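Local coordinates for protein uroporphyrinogen III synthase (Thermus thermophilus, PDB 1WCW) that probably acts as a uroporphyrinogen-III synthase, the lyase that closes linear hydroxymethylbilane into the cyclic uroporphyrinogen III of the porphyrin pathway, at residues E196-G201 against E210-R215; V216-V221 against D227-W232. All blocks are in the same frame, centred on the assembly; numbering follows the deposited sequence.

Contact 1 of 2, residues E196-G201 against E210-R215; sequences EFLFEG and EALNTR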
# COMPACT_ATOMS: atom_id res chain seq x y z
N GLU A 196 7.42 -3.76 -3.62
CA GLU A 196 7.05 -4.67 -4.69
C GLU A 196 7.38 -4.06 -6.02
O GLU A 196 7.99 -4.73 -6.88
CB GLU A 196 5.55 -5.00 -4.61
CG GLU A 196 5.03 -5.60 -3.29
CD GLU A 196 5.64 -6.92 -2.88
OE1 GLU A 196 5.44 -7.30 -1.69
OE2 GLU A 196 6.32 -7.60 -3.67
N PHE A 197 7.10 -2.77 -6.23
CA PHE A 197 7.41 -2.16 -7.52
C PHE A 197 8.89 -2.10 -7.78
O PHE A 197 9.34 -2.34 -8.92
CB PHE A 197 6.83 -0.74 -7.60
CG PHE A 197 5.32 -0.66 -7.78
CD1 PHE A 197 4.65 0.51 -7.43
CD2 PHE A 197 4.58 -1.65 -8.32
CE1 PHE A 197 3.25 0.66 -7.63
CE2 PHE A 197 3.16 -1.45 -8.52
CZ PHE A 197 2.55 -0.30 -8.18
N LEU A 198 9.70 -1.74 -6.76
CA LEU A 198 11.15 -1.72 -6.99
C LEU A 198 11.67 -3.07 -7.38
O LEU A 198 12.42 -3.18 -8.38
CB LEU A 198 11.79 -1.21 -5.69
CG LEU A 198 13.30 -1.21 -5.74
CD1 LEU A 198 13.86 -0.28 -6.85
CD2 LEU A 198 13.86 -0.71 -4.41
N PHE A 199 11.34 -4.12 -6.63
CA PHE A 199 11.89 -5.43 -6.98
C PHE A 199 11.28 -5.98 -8.22
O PHE A 199 12.05 -6.66 -8.97
CB PHE A 199 11.69 -6.41 -5.81
CG PHE A 199 12.82 -6.37 -4.82
CD1 PHE A 199 12.81 -5.55 -3.72
CD2 PHE A 199 13.97 -7.11 -5.08
CE1 PHE A 199 13.92 -5.47 -2.88
CE2 PHE A 199 15.10 -7.03 -4.25
CZ PHE A 199 15.06 -6.24 -3.17
N GLU A 200 10.02 -5.71 -8.54
CA GLU A 200 9.44 -6.26 -9.80
C GLU A 200 9.99 -5.51 -10.98
O GLU A 200 9.97 -6.11 -12.10
CB GLU A 200 7.91 -6.19 -9.81
CG GLU A 200 7.24 -7.11 -8.77
CD GLU A 200 5.74 -6.95 -8.72
OE1 GLU A 200 5.21 -6.23 -9.58
OE2 GLU A 200 5.08 -7.49 -7.83
N GLY A 201 10.45 -4.28 -10.81
CA GLY A 201 10.94 -3.51 -11.94
C GLY A 201 12.43 -3.41 -12.07
O GLY A 201 12.88 -2.75 -13.05
N GLU A 210 21.46 -7.66 -2.78
CA GLU A 210 22.78 -7.52 -2.18
C GLU A 210 23.03 -6.07 -1.72
O GLU A 210 23.51 -5.87 -0.60
CB GLU A 210 23.87 -7.97 -3.16
CG GLU A 210 25.28 -7.73 -2.63
CD GLU A 210 26.32 -8.39 -3.54
OE1 GLU A 210 27.52 -8.24 -3.28
OE2 GLU A 210 25.89 -9.08 -4.50
N ALA A 211 22.66 -5.09 -2.56
CA ALA A 211 22.88 -3.71 -2.18
C ALA A 211 22.08 -3.32 -0.91
O ALA A 211 22.64 -2.70 -0.02
CB ALA A 211 22.53 -2.82 -3.35
N LEU A 212 20.80 -3.74 -0.84
CA LEU A 212 19.93 -3.37 0.32
C LEU A 212 20.23 -4.17 1.57
O LEU A 212 19.81 -3.80 2.65
CB LEU A 212 18.46 -3.47 -0.03
CG LEU A 212 18.04 -2.37 -1.02
CD1 LEU A 212 16.68 -2.64 -1.55
CD2 LEU A 212 18.12 -1.03 -0.38
N ASN A 213 20.98 -5.27 1.47
CA ASN A 213 21.42 -6.00 2.64
C ASN A 213 22.81 -5.58 3.10
O ASN A 213 23.09 -5.59 4.28
CB ASN A 213 21.46 -7.49 2.36
CG ASN A 213 20.13 -8.13 2.50
OD1 ASN A 213 19.27 -7.65 3.28
ND2 ASN A 213 19.91 -9.21 1.78
N THR A 214 23.69 -5.19 2.19
CA THR A 214 25.07 -4.96 2.58
C THR A 214 25.66 -3.63 2.36
O THR A 214 26.72 -3.37 2.87
CB THR A 214 25.95 -6.00 1.87
OG1 THR A 214 26.10 -5.68 0.51
CG2 THR A 214 25.38 -7.42 2.02
N ARG A 215 25.01 -2.77 1.61
CA ARG A 215 25.57 -1.45 1.31
C ARG A 215 24.66 -0.26 1.58
O ARG A 215 25.16 0.84 1.88
CB ARG A 215 26.04 -1.33 -0.15
CG ARG A 215 27.18 -2.30 -0.60
CD ARG A 215 27.40 -2.20 -2.12
NE ARG A 215 26.40 -1.38 -2.79
CZ ARG A 215 25.56 -1.84 -3.71
NH1 ARG A 215 24.67 -1.02 -4.26
NH2 ARG A 215 25.61 -3.11 -4.08

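Contact 2 of 2, residues V216-V221 against D227-W232; sequences VKALAV and DALREW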
# COMPACT_ATOMS: atom_id res chain seq x y z
N VAL A 216 23.34 -0.42 1.39
CA VAL A 216 22.39 0.67 1.64
C VAL A 216 21.43 0.16 2.68
O VAL A 216 20.89 -0.95 2.54
CB VAL A 216 21.63 0.94 0.33
CG1 VAL A 216 20.55 2.00 0.58
CG2 VAL A 216 22.61 1.42 -0.74
N LYS A 217 21.17 0.93 3.70
CA LYS A 217 20.25 0.44 4.76
C LYS A 217 18.79 0.66 4.34
O LYS A 217 18.40 1.81 4.07
CB LYS A 217 20.61 1.17 6.04
CG LYS A 217 22.00 0.71 6.56
CD LYS A 217 22.42 1.54 7.71
CE LYS A 217 23.76 1.05 8.29
NZ LYS A 217 24.87 1.13 7.32
N ALA A 218 17.99 -0.41 4.38
CA ALA A 218 16.60 -0.28 4.04
C ALA A 218 15.81 0.11 5.26
O ALA A 218 15.98 -0.51 6.35
CB ALA A 218 16.09 -1.57 3.47
N LEU A 219 14.98 1.13 5.15
CA LEU A 219 14.18 1.62 6.26
C LEU A 219 12.74 1.41 5.89
O LEU A 219 12.36 1.67 4.74
CB LEU A 219 14.40 3.13 6.54
CG LEU A 219 15.88 3.55 6.48
CD1 LEU A 219 15.99 5.05 6.65
CD2 LEU A 219 16.69 2.86 7.52
N ALA A 220 11.92 0.95 6.85
CA ALA A 220 10.50 0.68 6.54
C ALA A 220 9.56 1.40 7.49
O ALA A 220 9.83 1.30 8.70
CB ALA A 220 10.21 -0.85 6.62
N VAL A 221 8.56 2.03 6.96
CA VAL A 221 7.50 2.61 7.81
C VAL A 221 6.38 1.58 7.74
O VAL A 221 5.74 1.41 6.68
CB VAL A 221 6.96 3.92 7.24
CG1 VAL A 221 5.77 4.44 8.12
CG2 VAL A 221 8.05 4.95 7.23
N ASP A 227 7.68 -6.51 6.12
CA ASP A 227 7.48 -7.87 5.69
C ASP A 227 7.60 -7.98 4.20
O ASP A 227 8.09 -9.01 3.72
CB ASP A 227 6.13 -8.44 6.22
CG ASP A 227 6.18 -8.77 7.73
OD1 ASP A 227 5.11 -8.88 8.36
OD2 ASP A 227 7.28 -8.95 8.29
N ALA A 228 7.27 -6.97 3.41
CA ALA A 228 7.46 -7.03 2.00
C ALA A 228 8.96 -7.11 1.67
O ALA A 228 9.36 -7.86 0.76
CB ALA A 228 6.82 -5.83 1.32
N LEU A 229 9.78 -6.32 2.35
CA LEU A 229 11.22 -6.44 2.14
C LEU A 229 11.71 -7.82 2.46
O LEU A 229 12.53 -8.43 1.73
CB LEU A 229 11.91 -5.38 3.01
CG LEU A 229 11.86 -3.97 2.40
CD1 LEU A 229 12.18 -2.94 3.45
CD2 LEU A 229 12.87 -3.82 1.23
N ARG A 230 11.24 -8.35 3.60
CA ARG A 230 11.72 -9.68 4.03
C ARG A 230 11.34 -10.75 3.02
O ARG A 230 12.13 -11.68 2.79
CB ARG A 230 11.17 -10.03 5.43
CG ARG A 230 11.77 -9.16 6.55
CD ARG A 230 10.94 -9.21 7.85
NE ARG A 230 10.53 -10.51 8.33
CZ ARG A 230 11.07 -11.13 9.38
NH1 ARG A 230 10.60 -12.31 9.78
NH2 ARG A 230 12.10 -10.60 10.01
N GLU A 231 10.19 -10.65 2.39
CA GLU A 231 9.77 -11.65 1.39
C GLU A 231 10.69 -11.60 0.18
O GLU A 231 10.79 -12.60 -0.56
CB GLU A 231 8.33 -11.39 0.95
CG GLU A 231 7.25 -11.53 2.04
CD GLU A 231 5.89 -11.08 1.50
OE1 GLU A 231 5.50 -11.56 0.40
OE2 GLU A 231 5.20 -10.23 2.13
N TRP A 232 11.36 -10.47 -0.09
CA TRP A 232 12.31 -10.39 -1.19
C TRP A 232 13.72 -10.70 -0.71
O TRP A 232 14.65 -10.50 -1.47
CB TRP A 232 12.25 -9.04 -1.89
CG TRP A 232 11.07 -8.91 -2.78
CD1 TRP A 232 9.81 -8.33 -2.50
CD2 TRP A 232 10.97 -9.34 -4.15
NE1 TRP A 232 9.00 -8.39 -3.59
CE2 TRP A 232 9.67 -9.01 -4.62
CE3 TRP A 232 11.86 -9.99 -5.04
CZ2 TRP A 232 9.23 -9.26 -5.92
CZ3 TRP A 232 11.42 -10.24 -6.35
CH2 TRP A 232 10.12 -9.89 -6.78

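Contact 1 of 2, residues E196-G201 against E210-R215
The phenyl ring of Phe199 meets Leu212 obliquely: CE1 of Phe199 lies 4.2 Å from the methyl CD1 of Leu212, and the two side chains approach from opposite directions. Trp232 stacks with the same ring, and Val234 and Leu208 also touch Phe199. Within 210-215 the guanidinium of Arg215 lays one face near CA of Ala211, which sits toward the rim of the group. Leu198 makes the second touch, a looser one, with its CD2 4.5 Å from CD1 of Leu212, so that a single methyl of Leu212 serves both partners. The helices 192-201 and 205-214 follow each other in the chain and pack beside the five-stranded parallel sheet, where Leu198 also reaches Leu187 and Phe189 of strand 186-189. Their backbones stay well apart, Phe199 CA and Leu212 CA being 11.1 Å from each other, and long apolar side chains bridge the distance. With CG anti to its carbonyl carbon (chi1 -70°) and CD1 extended beyond it (chi2 169°), Leu212 holds that methyl toward helix 192-201. Near the end of helix 205-214, the hydroxyl OG1 of Thr214 donates to O of Glu210 at 2.8 Å, from above the carbonyl plane; N of Thr214 donates to that same oxygen.

Contact 2 of 2, residues V216-V221 against D227-W232
Leu229 points from helix 223-231 at two alanines of strand 217-221, and its methyl CD1 does all the close touching. CB of Ala218 is 4.1 Å from CD1 of Leu229, and CB of Ala220 is 4.3 Å from that same atom. Ala218 and Ala220 both direct their CB toward the helix, as alternate residues of a strand do, whereas Leu219 between them turns to the other side of the sheet and packs on Phe252 of helix 245-260. With CG anti to the carbonyl carbon (chi1 -79°) and the chain extended beyond it (chi2 163°), Leu229 spans the distance between helix and strand; its CA stands 8.4 Å from CA of Ala218. Leu229 also touches Val195 of helix 192-201 and, in the loop beyond its own helix, Val234 and Pro236. On the strand, Leu219 forms backbone hydrogen bonds with Leu187 and Phe189, while Ala218 bonds to Phe237 on the opposite flank. Strand 217-221, helix 223-231 and strand 238-240 form a beta-alpha-beta crossover in a parallel sheet, and the packing of Leu229 on the alanines is part of the helix-on-sheet interface of that unit, to which Thr225 and Ala226 add contacts with Ala220.

How the contacts relate
Contacts 1 and 2 are both buried and apolar, with centres about 8 Å apart in the domain built round the five-stranded parallel sheet. Contact 1 joins two helices through an aromatic ring and leucines; contact 2 lays a helix on a strand, using a leucine and smaller alanines. They share no element, but helix 205-214 runs directly into strand 217-221, and Ala211 O probably accepts a hydrogen bond from Val216 N at that passage. Trp232 ties the other two segments together: its NE1 bonds to Glu196 OE2, adding a polar link that neither contact has across its own segments.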